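Beta-N-acetylhexosaminidase (Streptomyces plicatus, PDB 1JAK) hydrolyses terminal beta-linked N-acetylhexosamine residues as a family 20 glycoside hydrolase, probably by substrate-assisted catalysis. Local coordinates at residues G122-V134 and G142-T154. Sequence-based numbering, arbitrary orientation.
Sequences GVQTLRQLLPPAV and GPWLVAGGTIEDT
Val146 packs against Leu126, Leu129 and Leu130 at the C-terminal end of helix 116-129. Its CG2 lies 3.6 Å from Leu130 CD2, and the Leu126 side chain crosses that of Val146 at about a right angle, its CD1 touching both methyls. Val146 CG1 stands anti to the backbone N (chi1 -179°), which turns it to Leu129, whose CD1 is 3.9 Å from Val146 CG1. Farther along, Thr125 CG2 and Ile151 CD1 meet tip to tip at 3.9 Å. The Thr125 hydroxyl makes hydrogen bonds outside the contact, to Tyr100 OH and Lys187 NZ.

A second cluster gathers round Trp144, where the chain makes an inverse gamma turn. Val134 N, 3.5 Å from Trp144 CZ3, and the carbonyl carbon of Ala133 lie at the edge of the indole, near its plane. Ala133 CB and Val134 CB pack on Trp144 CH2 and CZ3. Pro131 CG lies oblique to the indole, nearest Trp144 CE3, and is 3.3 Å from Pro143 O. Gly142 CA covers one face of the same ring. An alanine in place of Trp144 would probably open a gap beside Pro131, Ala133 and Val134 and leave the turn after the helix less firmly held.

Polar contact is sparse. One water donates to Leu129 O at 2.7 Å and accepts from Ala147 N at 2.8 Å, joining the helix end to the broken strand. Leu129 O and Leu145 O, both acceptors, are 3.4 Å apart without a bond.

The contact packs helix 116-129 and the turn after it against strand 145-153 of the mixed sheet in the non-catalytic domain; none of its residues belongs to the inhibitor pocket. Its chemistry implies cohesion by buried hydrocarbon, with a single water bridging the backbones.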
# COMPACT_ATOMS: atom_id res chain seq x y z
N GLY A 122 -13.99 -9.01 -3.55
CA GLY A 122 -15.44 -9.00 -3.40
C GLY A 122 -15.80 -8.90 -1.93
O GLY A 122 -16.77 -8.24 -1.55
N VAL A 123 -15.00 -9.57 -1.10
CA VAL A 123 -15.22 -9.54 0.34
C VAL A 123 -15.02 -8.13 0.88
O VAL A 123 -15.76 -7.68 1.74
CB VAL A 123 -14.25 -10.52 1.07
CG1 VAL A 123 -14.21 -10.22 2.56
CG2 VAL A 123 -14.71 -11.95 0.84
N GLN A 124 -14.02 -7.41 0.36
CA GLN A 124 -13.77 -6.05 0.81
C GLN A 124 -14.98 -5.15 0.51
O GLN A 124 -15.26 -4.21 1.23
CB GLN A 124 -12.52 -5.48 0.15
CG GLN A 124 -11.24 -6.27 0.42
CD GLN A 124 -11.04 -6.56 1.90
OE1 GLN A 124 -11.37 -5.75 2.76
NE2 GLN A 124 -10.47 -7.73 2.20
N THR A 125 -15.68 -5.46 -0.58
CA THR A 125 -16.86 -4.69 -0.93
C THR A 125 -18.00 -5.08 0.01
O THR A 125 -18.72 -4.22 0.52
CB THR A 125 -17.28 -4.97 -2.38
OG1 THR A 125 -16.31 -4.37 -3.26
CG2 THR A 125 -18.66 -4.39 -2.68
N LEU A 126 -18.14 -6.38 0.26
CA LEU A 126 -19.18 -6.88 1.14
C LEU A 126 -19.12 -6.26 2.54
O LEU A 126 -20.16 -5.90 3.11
CB LEU A 126 -19.10 -8.40 1.25
CG LEU A 126 -20.10 -9.08 2.19
CD1 LEU A 126 -21.53 -8.77 1.75
CD2 LEU A 126 -19.86 -10.58 2.18
N ARG A 127 -17.92 -6.12 3.09
CA ARG A 127 -17.80 -5.56 4.43
C ARG A 127 -18.23 -4.09 4.49
O ARG A 127 -18.50 -3.56 5.57
CB ARG A 127 -16.38 -5.74 4.98
CG ARG A 127 -15.29 -5.04 4.20
CD ARG A 127 -13.91 -5.58 4.58
NE ARG A 127 -13.56 -5.36 5.99
CZ ARG A 127 -12.33 -5.46 6.47
NH1 ARG A 127 -11.32 -5.77 5.67
NH2 ARG A 127 -12.10 -5.24 7.76
N GLN A 128 -18.29 -3.43 3.34
CA GLN A 128 -18.72 -2.04 3.30
C GLN A 128 -20.23 -1.95 3.08
O GLN A 128 -20.86 -0.94 3.43
CB GLN A 128 -17.97 -1.26 2.21
CG GLN A 128 -16.55 -0.88 2.62
CD GLN A 128 -15.86 0.03 1.62
OE1 GLN A 128 -16.47 0.96 1.09
NE2 GLN A 128 -14.58 -0.23 1.37
N LEU A 129 -20.82 -3.00 2.52
CA LEU A 129 -22.26 -3.04 2.30
C LEU A 129 -22.95 -3.33 3.64
O LEU A 129 -24.06 -2.88 3.89
CB LEU A 129 -22.62 -4.10 1.26
CG LEU A 129 -22.09 -3.81 -0.15
CD1 LEU A 129 -22.39 -4.98 -1.07
CD2 LEU A 129 -22.72 -2.52 -0.68
N LEU A 130 -22.27 -4.10 4.49
CA LEU A 130 -22.80 -4.41 5.81
C LEU A 130 -22.69 -3.13 6.65
O LEU A 130 -21.93 -2.22 6.30
CB LEU A 130 -21.99 -5.54 6.45
CG LEU A 130 -22.25 -6.93 5.85
CD1 LEU A 130 -21.19 -7.91 6.31
CD2 LEU A 130 -23.64 -7.40 6.27
N PRO A 131 -23.46 -3.04 7.75
CA PRO A 131 -23.46 -1.87 8.63
C PRO A 131 -22.19 -1.70 9.47
O PRO A 131 -21.45 -2.66 9.68
CB PRO A 131 -24.69 -2.09 9.50
CG PRO A 131 -24.71 -3.59 9.64
CD PRO A 131 -24.42 -4.05 8.22
N PRO A 132 -21.94 -0.48 9.97
CA PRO A 132 -20.76 -0.16 10.79
C PRO A 132 -20.57 -1.11 11.98
O PRO A 132 -19.44 -1.35 12.41
CB PRO A 132 -21.04 1.27 11.25
CG PRO A 132 -21.84 1.84 10.13
CD PRO A 132 -22.79 0.71 9.80
N ALA A 133 -21.67 -1.63 12.50
CA ALA A 133 -21.61 -2.55 13.64
C ALA A 133 -20.74 -3.77 13.35
O ALA A 133 -20.26 -4.42 14.27
CB ALA A 133 -23.03 -2.99 14.01
N VAL A 134 -20.53 -4.06 12.07
CA VAL A 134 -19.72 -5.21 11.68
C VAL A 134 -18.27 -5.09 12.17
O VAL A 134 -17.55 -6.08 12.25
CB VAL A 134 -19.75 -5.39 10.13
CG1 VAL A 134 -18.89 -4.33 9.46
CG2 VAL A 134 -19.28 -6.80 9.76
N GLY A 142 -27.27 -6.10 14.89
CA GLY A 142 -27.36 -5.97 13.45
C GLY A 142 -28.33 -4.83 13.19
O GLY A 142 -28.30 -3.84 13.92
N PRO A 143 -29.21 -4.93 12.18
CA PRO A 143 -29.40 -6.04 11.23
C PRO A 143 -28.23 -6.16 10.27
O PRO A 143 -27.63 -5.15 9.88
CB PRO A 143 -30.69 -5.65 10.50
CG PRO A 143 -31.36 -4.67 11.41
CD PRO A 143 -30.21 -3.88 11.95
N TRP A 144 -27.92 -7.38 9.86
CA TRP A 144 -26.81 -7.62 8.93
C TRP A 144 -27.34 -7.62 7.50
O TRP A 144 -27.36 -8.65 6.83
CB TRP A 144 -26.14 -8.95 9.27
CG TRP A 144 -25.72 -9.00 10.71
CD1 TRP A 144 -26.19 -9.84 11.68
CD2 TRP A 144 -24.79 -8.12 11.36
NE1 TRP A 144 -25.62 -9.53 12.89
CE2 TRP A 144 -24.76 -8.48 12.72
CE3 TRP A 144 -23.99 -7.06 10.92
CZ2 TRP A 144 -23.95 -7.82 13.65
CZ3 TRP A 144 -23.18 -6.40 11.84
CH2 TRP A 144 -23.17 -6.78 13.19
N LEU A 145 -27.75 -6.44 7.05
CA LEU A 145 -28.31 -6.25 5.72
C LEU A 145 -27.29 -5.93 4.63
O LEU A 145 -26.31 -5.22 4.87
CB LEU A 145 -29.35 -5.13 5.77
CG LEU A 145 -30.55 -5.36 6.68
CD1 LEU A 145 -31.32 -4.06 6.86
CD2 LEU A 145 -31.43 -6.44 6.09
N VAL A 146 -27.54 -6.47 3.44
CA VAL A 146 -26.70 -6.24 2.28
C VAL A 146 -27.62 -5.84 1.13
O VAL A 146 -28.41 -6.66 0.65
CB VAL A 146 -25.93 -7.52 1.88
CG1 VAL A 146 -25.03 -7.23 0.68
CG2 VAL A 146 -25.11 -8.02 3.05
N ALA A 147 -27.52 -4.59 0.70
CA ALA A 147 -28.35 -4.07 -0.38
C ALA A 147 -28.49 -5.07 -1.54
O ALA A 147 -27.53 -5.75 -1.91
CB ALA A 147 -27.78 -2.75 -0.89
N GLY A 148 -29.69 -5.14 -2.10
CA GLY A 148 -29.93 -6.05 -3.20
C GLY A 148 -29.45 -5.52 -4.54
O GLY A 148 -29.46 -4.31 -4.78
N GLY A 149 -29.04 -6.43 -5.42
CA GLY A 149 -28.58 -6.01 -6.74
C GLY A 149 -27.33 -6.73 -7.19
O GLY A 149 -26.93 -7.74 -6.62
N THR A 150 -26.69 -6.18 -8.22
CA THR A 150 -25.48 -6.77 -8.76
C THR A 150 -24.37 -5.75 -8.95
O THR A 150 -24.61 -4.64 -9.42
CB THR A 150 -25.75 -7.44 -10.11
OG1 THR A 150 -26.64 -8.55 -9.93
CG2 THR A 150 -24.45 -7.93 -10.74
N ILE A 151 -23.16 -6.15 -8.58
CA ILE A 151 -21.98 -5.31 -8.74
C ILE A 151 -21.00 -6.12 -9.59
O ILE A 151 -20.74 -7.29 -9.30
CB ILE A 151 -21.28 -4.99 -7.38
CG1 ILE A 151 -22.14 -4.03 -6.55
CG2 ILE A 151 -19.90 -4.39 -7.64
CD1 ILE A 151 -21.52 -3.67 -5.21
N GLU A 152 -20.48 -5.51 -10.65
CA GLU A 152 -19.49 -6.15 -11.50
C GLU A 152 -18.32 -5.19 -11.38
O GLU A 152 -18.45 -4.01 -11.71
CB GLU A 152 -19.99 -6.27 -12.94
CG GLU A 152 -21.23 -7.16 -13.04
CD GLU A 152 -21.49 -7.64 -14.45
OE1 GLU A 152 -20.74 -8.52 -14.93
OE2 GLU A 152 -22.45 -7.15 -15.07
N ASP A 153 -17.19 -5.70 -10.92
CA ASP A 153 -16.04 -4.84 -10.64
C ASP A 153 -14.68 -5.37 -11.10
O ASP A 153 -14.34 -6.52 -10.85
CB ASP A 153 -16.04 -4.65 -9.11
CG ASP A 153 -15.39 -3.37 -8.66
OD1 ASP A 153 -15.05 -2.51 -9.50
OD2 ASP A 153 -15.22 -3.23 -7.43
N THR A 154 -13.91 -4.51 -11.77
CA THR A 154 -12.57 -4.86 -12.23
C THR A 154 -11.70 -3.61 -12.02
O THR A 154 -12.21 -2.49 -12.04
CB THR A 154 -12.54 -5.24 -13.72
OG1 THR A 154 -13.14 -4.19 -14.49
CG2 THR A 154 -13.29 -6.55 -13.95
O HOH W 1 -25.82 -2.65 1.82